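Local coordinates for teichoic acid D-alanine hydrolase (Staphylococcus aureus, PDB 5ZH8), which removes D-alanyl esters from wall teichoic acid and lipoteichoic acid and affects methicillin resistance, autolysis and cell wall structure in the bacterium, at residues Ala61-Leu65 and Leu245-Ala249; Phe123-Gln129 and Gly284-Met290; Tyr231-Tyr236 and Thr248-Glu253. All coordinates share one frame; numbering follows the deposited sequence.

Contact 1. Residues Ala61-Leu65 and Leu245-Ala249; sequences APSKL and LQHTA
With its CG anti to the carbonyl carbon and beside the backbone N (chi1 -64°), His247 sends its imidazole out to Ser63, and Leu65, turned the same way about its own first side-chain bond, lays its isobutyl group over one face of that ring. The imidazole thus slots between Leu65 and Pro62, with the carbonyl of Ser63 at its edge. His247 NE2 donates to Ser63 O over 2.6 Å, nearly straight at 170°. The oxygen lies practically in the ring plane, and the donor approaches in the plane of the carbonyl on a lone pair, a geometry that fixes the rotation of the ring. Leu65 CD1 stands 3.9 Å from the centroid of the His247 ring and 19° off its normal, while Leu65 CG reaches toward the NE2 corner. From the opposite face Pro62 CB makes a second CH-pi contact, 4.1 Å from the centroid of the His247 ring and shifted toward CD2. That carbon also touches the backbone just ahead of the histidine, 3.6 Å from Gln246 O. Alongside the direct bond runs a water bridge: Ser63 OG is 2.6 Å from the water oxygen, which in turn donates to Gln246 OE1 at 2.8 Å. Asn120 also holds the loop: its side-chain amide donates to Ser63 O and its OD1 accepts from Leu65 N. Asp294 of helix 292-303 accepts from both His247 N and Thr248 OG1, and Leu65 rests on Thr293 of the same helix. In this way a loop near the surface, leading from helix 47-55 to the edge strand 68-69 of the large sheet, is attached to the start of strand 248-250, an outer strand of the small sheet.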
loop_
_atom_site.group_PDB
_atom_site.type_symbol
_atom_site.label_atom_id
_atom_site.label_comp_id
_atom_site.label_asym_id
_atom_site.label_seq_id
_atom_site.Cartn_x
_atom_site.Cartn_y
_atom_site.Cartn_z
ATOM N N ALA A 61 24.376 1.231 23.674
ATOM C CA ALA A 61 23.990 1.178 22.258
ATOM C C ALA A 61 24.872 0.208 21.455
ATOM O O ALA A 61 26.046 0.016 21.786
ATOM C CB ALA A 61 24.040 2.573 21.648
ATOM N N PRO A 62 24.311 -0.402 20.393
ATOM C CA PRO A 62 25.037 -1.444 19.666
ATOM C C PRO A 62 26.190 -0.883 18.844
ATOM O O PRO A 62 26.206 0.309 18.529
ATOM C CB PRO A 62 23.964 -2.036 18.750
ATOM C CG PRO A 62 23.045 -0.892 18.490
ATOM C CD PRO A 62 23.023 -0.083 19.754
ATOM N N SER A 63 27.142 -1.745 18.496
ATOM C CA SER A 63 28.336 -1.327 17.766
ATOM C C SER A 63 27.986 -0.730 16.404
ATOM O O SER A 63 27.011 -1.138 15.762
ATOM C CB SER A 63 29.303 -2.502 17.593
ATOM O OG SER A 63 28.676 -3.591 16.941
ATOM N N LYS A 64 28.796 0.238 15.977
ATOM C CA LYS A 64 28.578 0.927 14.708
ATOM C C LYS A 64 28.912 -0.014 13.556
ATOM O O LYS A 64 29.976 -0.638 13.552
ATOM C CB LYS A 64 29.457 2.179 14.608
ATOM C CG LYS A 64 28.719 3.436 14.163
ATOM C CD LYS A 64 28.131 4.182 15.364
ATOM C CE LYS A 64 27.901 5.662 15.073
ATOM N NZ LYS A 64 27.865 6.488 16.318
ATOM N N LEU A 65 28.006 -0.114 12.586
ATOM C CA LEU A 65 28.218 -0.945 11.404
ATOM C C LEU A 65 28.688 -0.075 10.253
ATOM O O LEU A 65 28.206 1.045 10.082
ATOM C CB LEU A 65 26.927 -1.666 11.013
ATOM C CG LEU A 65 26.373 -2.660 12.038
ATOM C CD1 LEU A 65 25.023 -3.199 11.589
ATOM C CD2 LEU A 65 27.349 -3.797 12.290
ATOM N N LEU A 245 22.892 -11.967 17.042
ATOM C CA LEU A 245 22.091 -10.926 16.423
ATOM C C LEU A 245 22.013 -9.750 17.387
ATOM O O LEU A 245 21.121 -9.680 18.236
ATOM C CB LEU A 245 20.694 -11.451 16.092
ATOM C CG LEU A 245 20.625 -12.691 15.212
ATOM C CD1 LEU A 245 19.175 -12.919 14.822
ATOM C CD2 LEU A 245 21.481 -12.543 13.971
ATOM N N GLN A 246 22.966 -8.831 17.244
ATOM C CA GLN A 246 23.156 -7.736 18.194
ATOM C C GLN A 246 22.636 -6.402 17.671
ATOM O O GLN A 246 22.778 -5.373 18.337
ATOM C CB GLN A 246 24.641 -7.617 18.531
ATOM C CG GLN A 246 25.201 -8.883 19.159
ATOM C CD GLN A 246 26.679 -8.794 19.440
ATOM O OE1 GLN A 246 27.457 -8.369 18.595
ATOM N NE2 GLN A 246 27.074 -9.205 20.633
ATOM N N HIS A 247 22.049 -6.424 16.475
ATOM C CA HIS A 247 21.436 -5.242 15.867
ATOM C C HIS A 247 19.986 -5.560 15.486
ATOM O O HIS A 247 19.470 -5.115 14.464
ATOM C CB HIS A 247 22.264 -4.796 14.664
ATOM C CG HIS A 247 23.643 -4.337 15.031
ATOM N ND1 HIS A 247 24.662 -5.211 15.344
ATOM C CD2 HIS A 247 24.165 -3.094 15.150
ATOM C CE1 HIS A 247 25.755 -4.525 15.632
ATOM N NE2 HIS A 247 25.480 -3.239 15.519
ATOM N N THR A 248 19.350 -6.345 16.348
ATOM C CA THR A 248 17.973 -6.774 16.201
ATOM C C THR A 248 17.304 -6.588 17.553
ATOM O O THR A 248 17.863 -6.981 18.584
ATOM C CB THR A 248 17.908 -8.261 15.830
ATOM O OG1 THR A 248 18.495 -8.461 14.539
ATOM C CG2 THR A 248 16.467 -8.772 15.836
ATOM N N ALA A 249 16.117 -5.994 17.563
ATOM C CA ALA A 249 15.483 -5.636 18.824
ATOM C C ALA A 249 13.971 -5.551 18.736
ATOM O O ALA A 249 13.402 -5.331 17.669
ATOM C CB ALA A 249 16.053 -4.323 19.347
HETATM O O HOH W 1 28.713 -5.929 18.108
#

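Contact 2. Residues Phe123-Gln129 and Gly284-Met290; sequences FLIGSAQ and GAGNLYM
Phe123 and Met290 form an antiparallel hydrogen-bonded pair, Phe123 N to Met290 O 2.9 Å and Met290 N to Phe123 O 3.0 Å; Ile125 N to Leu288 O extends the pairing, and the chains draw together until Gly126 and Gly286 stand CA to CA at 3.7 Å. On one side of the sheet Leu124 CB lies over the face of the Tyr289 ring, 4.1 Å from its centroid. The Ile125 and Leu288 side chains run alongside one another, with Ile125 CD1 3.6 Å from Leu288 CD2, and Ile125 CG2 touches Met290 CB. Gln129, extended with CG anti to the backbone N (chi1 -166°), reaches into the turn before strand 288-290. Its OE1 accepts from Asn287 N at 2.9 Å, the donor standing above the amide plane, and more weakly from Gly284 N and Gly286 N. Gln129 NE2 donates to Asn287 OD1 at 3.1 Å, while Asn287 ND2 is held by Leu279 O. Residues 127-130 read Ser-Ala-Gln-Lys, matching the Ser-x-x-Lys motif of the serine beta-lactamase and penicillin-binding protein superfamily, and Ser127 OG bonds to Lys130 NZ and Tyr211 OH, consistent with an active site at this helix start.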
loop_
_atom_site.group_PDB
_atom_site.type_symbol
_atom_site.label_atom_id
_atom_site.label_comp_id
_atom_site.label_asym_id
_atom_site.label_seq_id
_atom_site.Cartn_x
_atom_site.Cartn_y
_atom_site.Cartn_z
ATOM N N PHE A 123 14.787 -1.812 10.837
ATOM C CA PHE A 123 13.465 -1.641 10.244
ATOM C C PHE A 123 12.462 -2.602 10.850
ATOM O O PHE A 123 12.803 -3.725 11.185
ATOM C CB PHE A 123 13.529 -1.874 8.734
ATOM C CG PHE A 123 14.405 -0.897 8.016
ATOM C CD1 PHE A 123 15.779 -1.066 8.003
ATOM C CD2 PHE A 123 13.860 0.194 7.366
ATOM C CE1 PHE A 123 16.592 -0.166 7.350
ATOM C CE2 PHE A 123 14.672 1.098 6.713
ATOM C CZ PHE A 123 16.040 0.920 6.703
ATOM N N LEU A 124 11.225 -2.142 10.990
ATOM C CA LEU A 124 10.118 -2.982 11.416
ATOM C C LEU A 124 9.921 -4.098 10.393
ATOM O O LEU A 124 9.510 -3.851 9.265
ATOM C CB LEU A 124 8.848 -2.140 11.546
ATOM C CG LEU A 124 7.545 -2.820 11.956
ATOM C CD1 LEU A 124 7.727 -3.579 13.265
ATOM C CD2 LEU A 124 6.438 -1.780 12.082
ATOM N N ILE A 125 10.233 -5.328 10.784
ATOM C CA ILE A 125 10.193 -6.449 9.850
ATOM C C ILE A 125 8.784 -6.978 9.639
ATOM O O ILE A 125 8.569 -7.798 8.742
ATOM C CB ILE A 125 11.127 -7.608 10.273
ATOM C CG1 ILE A 125 10.607 -8.339 11.522
ATOM C CG2 ILE A 125 12.541 -7.092 10.503
ATOM C CD1 ILE A 125 11.429 -9.556 11.910
ATOM N N GLY A 126 7.837 -6.526 10.461
ATOM C CA GLY A 126 6.452 -6.974 10.373
ATOM C C GLY A 126 6.325 -8.489 10.301
ATOM O O GLY A 126 6.960 -9.223 11.066
ATOM N N SER A 127 5.535 -8.958 9.340
ATOM C CA SER A 127 5.204 -10.375 9.217
ATOM C C SER A 127 6.407 -11.312 9.075
ATOM O O SER A 127 6.266 -12.528 9.231
ATOM C CB SER A 127 4.275 -10.586 8.035
ATOM O OG SER A 127 3.689 -11.861 8.107
ATOM N N ALA A 128 7.585 -10.764 8.781
ATOM C CA ALA A 128 8.800 -11.568 8.755
ATOM C C ALA A 128 9.209 -12.067 10.146
ATOM O O ALA A 128 10.006 -12.999 10.244
ATOM C CB ALA A 128 9.940 -10.805 8.102
ATOM N N GLN A 129 8.674 -11.467 11.214
ATOM C CA GLN A 129 8.896 -11.999 12.569
ATOM C C GLN A 129 8.282 -13.386 12.751
ATOM O O GLN A 129 8.726 -14.147 13.604
ATOM C CB GLN A 129 8.364 -11.066 13.663
ATOM C CG GLN A 129 8.894 -11.432 15.048
ATOM C CD GLN A 129 8.317 -10.590 16.162
ATOM O OE1 GLN A 129 7.238 -10.017 16.028
ATOM N NE2 GLN A 129 9.029 -10.524 17.284
ATOM N N GLY A 284 5.550 -11.779 18.145
ATOM C CA GLY A 284 5.613 -12.985 17.327
ATOM C C GLY A 284 5.083 -12.837 15.914
ATOM O O GLY A 284 5.381 -13.672 15.060
ATOM N N ALA A 285 4.298 -11.793 15.661
ATOM C CA ALA A 285 3.711 -11.555 14.328
ATOM C C ALA A 285 4.119 -10.217 13.695
ATOM O O ALA A 285 3.591 -9.846 12.643
ATOM C CB ALA A 285 2.193 -11.658 14.404
ATOM N N GLY A 286 5.038 -9.491 14.335
ATOM C CA GLY A 286 5.658 -8.320 13.711
ATOM C C GLY A 286 5.849 -7.083 14.570
ATOM O O GLY A 286 5.395 -6.000 14.199
ATOM N N ASN A 287 6.547 -7.232 15.696
ATOM C CA ASN A 287 6.977 -6.084 16.503
ATOM C C ASN A 287 8.493 -6.086 16.703
ATOM O O ASN A 287 8.993 -5.519 17.676
ATOM C CB ASN A 287 6.244 -6.048 17.851
ATOM C CG ASN A 287 6.664 -7.166 18.789
ATOM O OD1 ASN A 287 7.317 -8.131 18.385
ATOM N ND2 ASN A 287 6.288 -7.037 20.058
ATOM N N LEU A 288 9.215 -6.706 15.769
ATOM C CA LEU A 288 10.671 -6.790 15.837
ATOM C C LEU A 288 11.315 -5.881 14.800
ATOM O O LEU A 288 10.819 -5.761 13.682
ATOM C CB LEU A 288 11.126 -8.222 15.591
ATOM C CG LEU A 288 12.576 -8.549 15.936
ATOM C CD1 LEU A 288 12.757 -8.713 17.444
ATOM C CD2 LEU A 288 12.987 -9.808 15.192
ATOM N N TYR A 289 12.429 -5.257 15.186
ATOM C CA TYR A 289 13.214 -4.395 14.308
ATOM C C TYR A 289 14.577 -5.026 14.042
ATOM O O TYR A 289 15.241 -5.471 14.969
ATOM C CB TYR A 289 13.403 -3.019 14.950
ATOM C CG TYR A 289 12.172 -2.145 14.943
ATOM C CD1 TYR A 289 11.084 -2.423 15.760
ATOM C CD2 TYR A 289 12.101 -1.025 14.118
ATOM C CE1 TYR A 289 9.958 -1.610 15.755
ATOM C CE2 TYR A 289 10.981 -0.207 14.102
ATOM C CZ TYR A 289 9.913 -0.502 14.918
ATOM O OH TYR A 289 8.799 0.305 14.896
ATOM N N MET A 290 14.994 -5.055 12.781
ATOM C CA MET A 290 16.264 -5.671 12.385
ATOM C C MET A 290 17.010 -4.792 11.402
ATOM O O MET A 290 16.399 -4.189 10.526
ATOM C CB MET A 290 16.032 -7.004 11.658
ATOM C CG MET A 290 15.522 -8.148 12.493
ATOM S SD MET A 290 15.555 -9.700 11.548
ATOM C CE MET A 290 17.189 -10.289 11.983
#

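Contact 3. Residues Tyr231-Tyr236 and Thr248-Glu253; sequences YAENYY and TAFYDE
Helix 231-240 lies against strand 248-250, one of the two edge strands of a small three-stranded antiparallel sheet, and Phe250 is the residue that fills the interface. The two short segments run almost antiparallel, at 168°, with axes 10.6 Å apart. A first torsion of -72° swings the Phe250 ring away from its own carbonyl carbon and in among Tyr231, Ala232, Tyr235 and Tyr236. Its CE2 corner meets Ala232 CB at 3.7 Å, and Phe250 CZ comes in at the edge of the Tyr231 ring, 3.7 Å from Tyr231 CD1. Against Tyr235 it makes an offset edge-to-face (T-shaped) pair: the edge of Phe250 is turned toward the face of the tyrosine, with planes at 89° and ring centroids 5.8 Å apart. Tyr236 CE2 touches the rim of Phe250 at CD2. This cluster belongs to the mainly helical part of the beta-lactamase fold, where helix 129-142, just after the Ser-x-x-Lys serine, adds Gln129 against both Tyr231 and Phe250; Tyr231 OH is bound by Thr133 and Ser132 of that helix. Beside this cluster lies a buried polar group. Tyr236 OH donates over 2.5 Å to Glu253 OE2, which receives it on its syn lone pair; the oxygen lies at the edge of the tyrosine ring while the carboxylate is turned nearly perpendicular to it. The same OE2 is met on its anti side by Phe250 N, 2.8 Å away, within the type I turn from Phe250 to Glu253, so two donors grip one buried oxygen and hold the carboxylate in place. Its other oxygen, OE1, is bound by Asn56 ND2, and Arg55 makes a cation-pi contact with the Tyr236 ring. Nearer the start of the strand, Thr248 turns its methyl CG2 toward Tyr235 OH, whereas its OG1 bonds to Asp294.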
loop_
_atom_site.group_PDB
_atom_site.type_symbol
_atom_site.label_atom_id
_atom_site.label_comp_id
_atom_site.label_asym_id
_atom_site.label_seq_id
_atom_site.Cartn_x
_atom_site.Cartn_y
_atom_site.Cartn_z
ATOM N N TYR A 231 8.025 -14.591 25.329
ATOM C CA TYR A 231 8.455 -14.737 23.947
ATOM C C TYR A 231 9.825 -14.095 23.750
ATOM O O TYR A 231 10.710 -14.689 23.137
ATOM C CB TYR A 231 7.434 -14.092 22.998
ATOM C CG TYR A 231 7.797 -14.213 21.532
ATOM C CD1 TYR A 231 8.606 -13.265 20.916
ATOM C CD2 TYR A 231 7.334 -15.277 20.761
ATOM C CE1 TYR A 231 8.942 -13.366 19.574
ATOM C CE2 TYR A 231 7.662 -15.389 19.423
ATOM C CZ TYR A 231 8.469 -14.429 18.830
ATOM O OH TYR A 231 8.813 -14.531 17.495
ATOM N N ALA A 232 9.988 -12.886 24.281
ATOM C CA ALA A 232 11.244 -12.137 24.182
ATOM C C ALA A 232 12.423 -12.925 24.734
ATOM O O ALA A 232 13.507 -12.921 24.160
ATOM C CB ALA A 232 11.121 -10.801 24.919
ATOM N N GLU A 233 12.204 -13.591 25.857
ATOM C CA GLU A 233 13.236 -14.409 26.471
ATOM C C GLU A 233 13.532 -15.634 25.612
ATOM O O GLU A 233 14.695 -15.963 25.381
ATOM C CB GLU A 233 12.804 -14.841 27.869
ATOM C CG GLU A 233 13.894 -15.539 28.661
ATOM C CD GLU A 233 13.563 -15.680 30.128
ATOM O OE1 GLU A 233 12.483 -15.205 30.565
ATOM O OE2 GLU A 233 14.383 -16.285 30.846
ATOM N N ASN A 234 12.484 -16.304 25.142
ATOM C CA ASN A 234 12.661 -17.463 24.284
ATOM C C ASN A 234 13.427 -17.076 23.024
ATOM O O ASN A 234 14.333 -17.798 22.608
ATOM C CB ASN A 234 11.317 -18.108 23.929
ATOM C CG ASN A 234 10.761 -18.984 25.052
ATOM O OD1 ASN A 234 9.618 -18.819 25.477
ATOM N ND2 ASN A 234 11.558 -19.946 25.511
ATOM N N TYR A 235 13.083 -15.931 22.429
ATOM C CA TYR A 235 13.798 -15.456 21.241
ATOM C C TYR A 235 15.279 -15.191 21.515
ATOM O O TYR A 235 16.137 -15.622 20.749
ATOM C CB TYR A 235 13.184 -14.182 20.653
ATOM C CG TYR A 235 14.173 -13.477 19.745
ATOM C CD1 TYR A 235 14.361 -13.885 18.426
ATOM C CD2 TYR A 235 14.966 -12.435 20.226
ATOM C CE1 TYR A 235 15.288 -13.262 17.613
ATOM C CE2 TYR A 235 15.899 -11.811 19.413
ATOM C CZ TYR A 235 16.052 -12.231 18.113
ATOM O OH TYR A 235 16.980 -11.604 17.325
ATOM N N TYR A 236 15.581 -14.458 22.580
ATOM C CA TYR A 236 16.977 -14.109 22.863
ATOM C C TYR A 236 17.811 -15.326 23.274
ATOM O O TYR A 236 18.905 -15.544 22.747
ATOM C CB TYR A 236 17.092 -12.998 23.916
ATOM C CG TYR A 236 17.027 -11.607 23.326
ATOM C CD1 TYR A 236 18.045 -11.120 22.510
ATOM C CD2 TYR A 236 15.923 -10.799 23.540
ATOM C CE1 TYR A 236 17.979 -9.852 21.963
ATOM C CE2 TYR A 236 15.842 -9.529 22.991
ATOM C CZ TYR A 236 16.873 -9.058 22.202
ATOM O OH TYR A 236 16.811 -7.795 21.660
ATOM N N THR A 248 19.350 -6.345 16.348
ATOM C CA THR A 248 17.973 -6.774 16.201
ATOM C C THR A 248 17.304 -6.588 17.553
ATOM O O THR A 248 17.863 -6.981 18.584
ATOM C CB THR A 248 17.908 -8.261 15.830
ATOM O OG1 THR A 248 18.495 -8.461 14.539
ATOM C CG2 THR A 248 16.467 -8.772 15.836
ATOM N N ALA A 249 16.117 -5.994 17.563
ATOM C CA ALA A 249 15.483 -5.636 18.824
ATOM C C ALA A 249 13.971 -5.551 18.736
ATOM O O ALA A 249 13.402 -5.331 17.669
ATOM C CB ALA A 249 16.053 -4.323 19.347
ATOM N N PHE A 250 13.330 -5.750 19.881
ATOM C CA PHE A 250 11.903 -5.513 20.023
ATOM C C PHE A 250 11.679 -4.009 20.093
ATOM O O PHE A 250 12.543 -3.267 20.546
ATOM C CB PHE A 250 11.350 -6.217 21.270
ATOM C CG PHE A 250 11.268 -7.713 21.135
ATOM C CD1 PHE A 250 10.169 -8.305 20.534
ATOM C CD2 PHE A 250 12.289 -8.525 21.598
ATOM C CE1 PHE A 250 10.083 -9.680 20.399
ATOM C CE2 PHE A 250 12.214 -9.902 21.470
ATOM C CZ PHE A 250 11.109 -10.482 20.866
ATOM N N TYR A 251 10.507 -3.580 19.638
ATOM C CA TYR A 251 10.190 -2.162 19.419
ATOM C C TYR A 251 10.555 -1.183 20.549
ATOM O O TYR A 251 10.911 -0.036 20.271
ATOM C CB TYR A 251 8.699 -2.015 19.089
ATOM C CG TYR A 251 7.780 -2.149 20.287
ATOM C CD1 TYR A 251 7.441 -3.403 20.797
ATOM C CD2 TYR A 251 7.250 -1.024 20.912
ATOM C CE1 TYR A 251 6.604 -3.527 21.897
ATOM C CE2 TYR A 251 6.407 -1.137 22.011
ATOM C CZ TYR A 251 6.090 -2.390 22.499
ATOM O OH TYR A 251 5.250 -2.504 23.587
ATOM N N ASP A 252 10.462 -1.619 21.805
ATOM C CA ASP A 252 10.612 -0.704 22.936
ATOM C C ASP A 252 11.933 -0.834 23.701
ATOM O O ASP A 252 12.096 -0.229 24.762
ATOM C CB ASP A 252 9.431 -0.862 23.904
ATOM C CG ASP A 252 9.163 0.402 24.724
ATOM O OD1 ASP A 252 9.414 1.525 24.226
ATOM O OD2 ASP A 252 8.702 0.271 25.881
ATOM N N GLU A 253 12.884 -1.598 23.173
ATOM C CA GLU A 253 14.186 -1.728 23.824
ATOM C C GLU A 253 14.960 -0.406 23.733
ATOM O O GLU A 253 15.077 0.183 22.659
ATOM C CB GLU A 253 14.982 -2.891 23.225
ATOM C CG GLU A 253 14.313 -4.247 23.407
ATOM C CD GLU A 253 15.234 -5.415 23.087
ATOM O OE1 GLU A 253 16.264 -5.597 23.775
ATOM O OE2 GLU A 253 14.917 -6.176 22.154
#

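Overall arrangement
The three contacts meet on one small sheet. Strand 288-290 of contact 2 lies between strand 123-124 and strand 248-250, the latter shared by contacts 1 and 3 through Thr248 and Ala249. A probable hydrogen bond from Tyr289 N to Ala249 O, 2.7 Å, joins contact 2 to both others. Centres of contacts 2 and 3 are about 10 Å apart, those of contacts 1 and 3 about 13 Å, and those of contacts 1 and 2 about 16 Å. Contact 2, about 5 Å from the chain centre, holds Ser127 of the Ser-x-x-Lys motif; contact 3 touches contact 2 where Phe250 CE1 lies 3.4 Å from Gln129 NE2, whereas contact 1 lies outermost, about 17 Å from that centre.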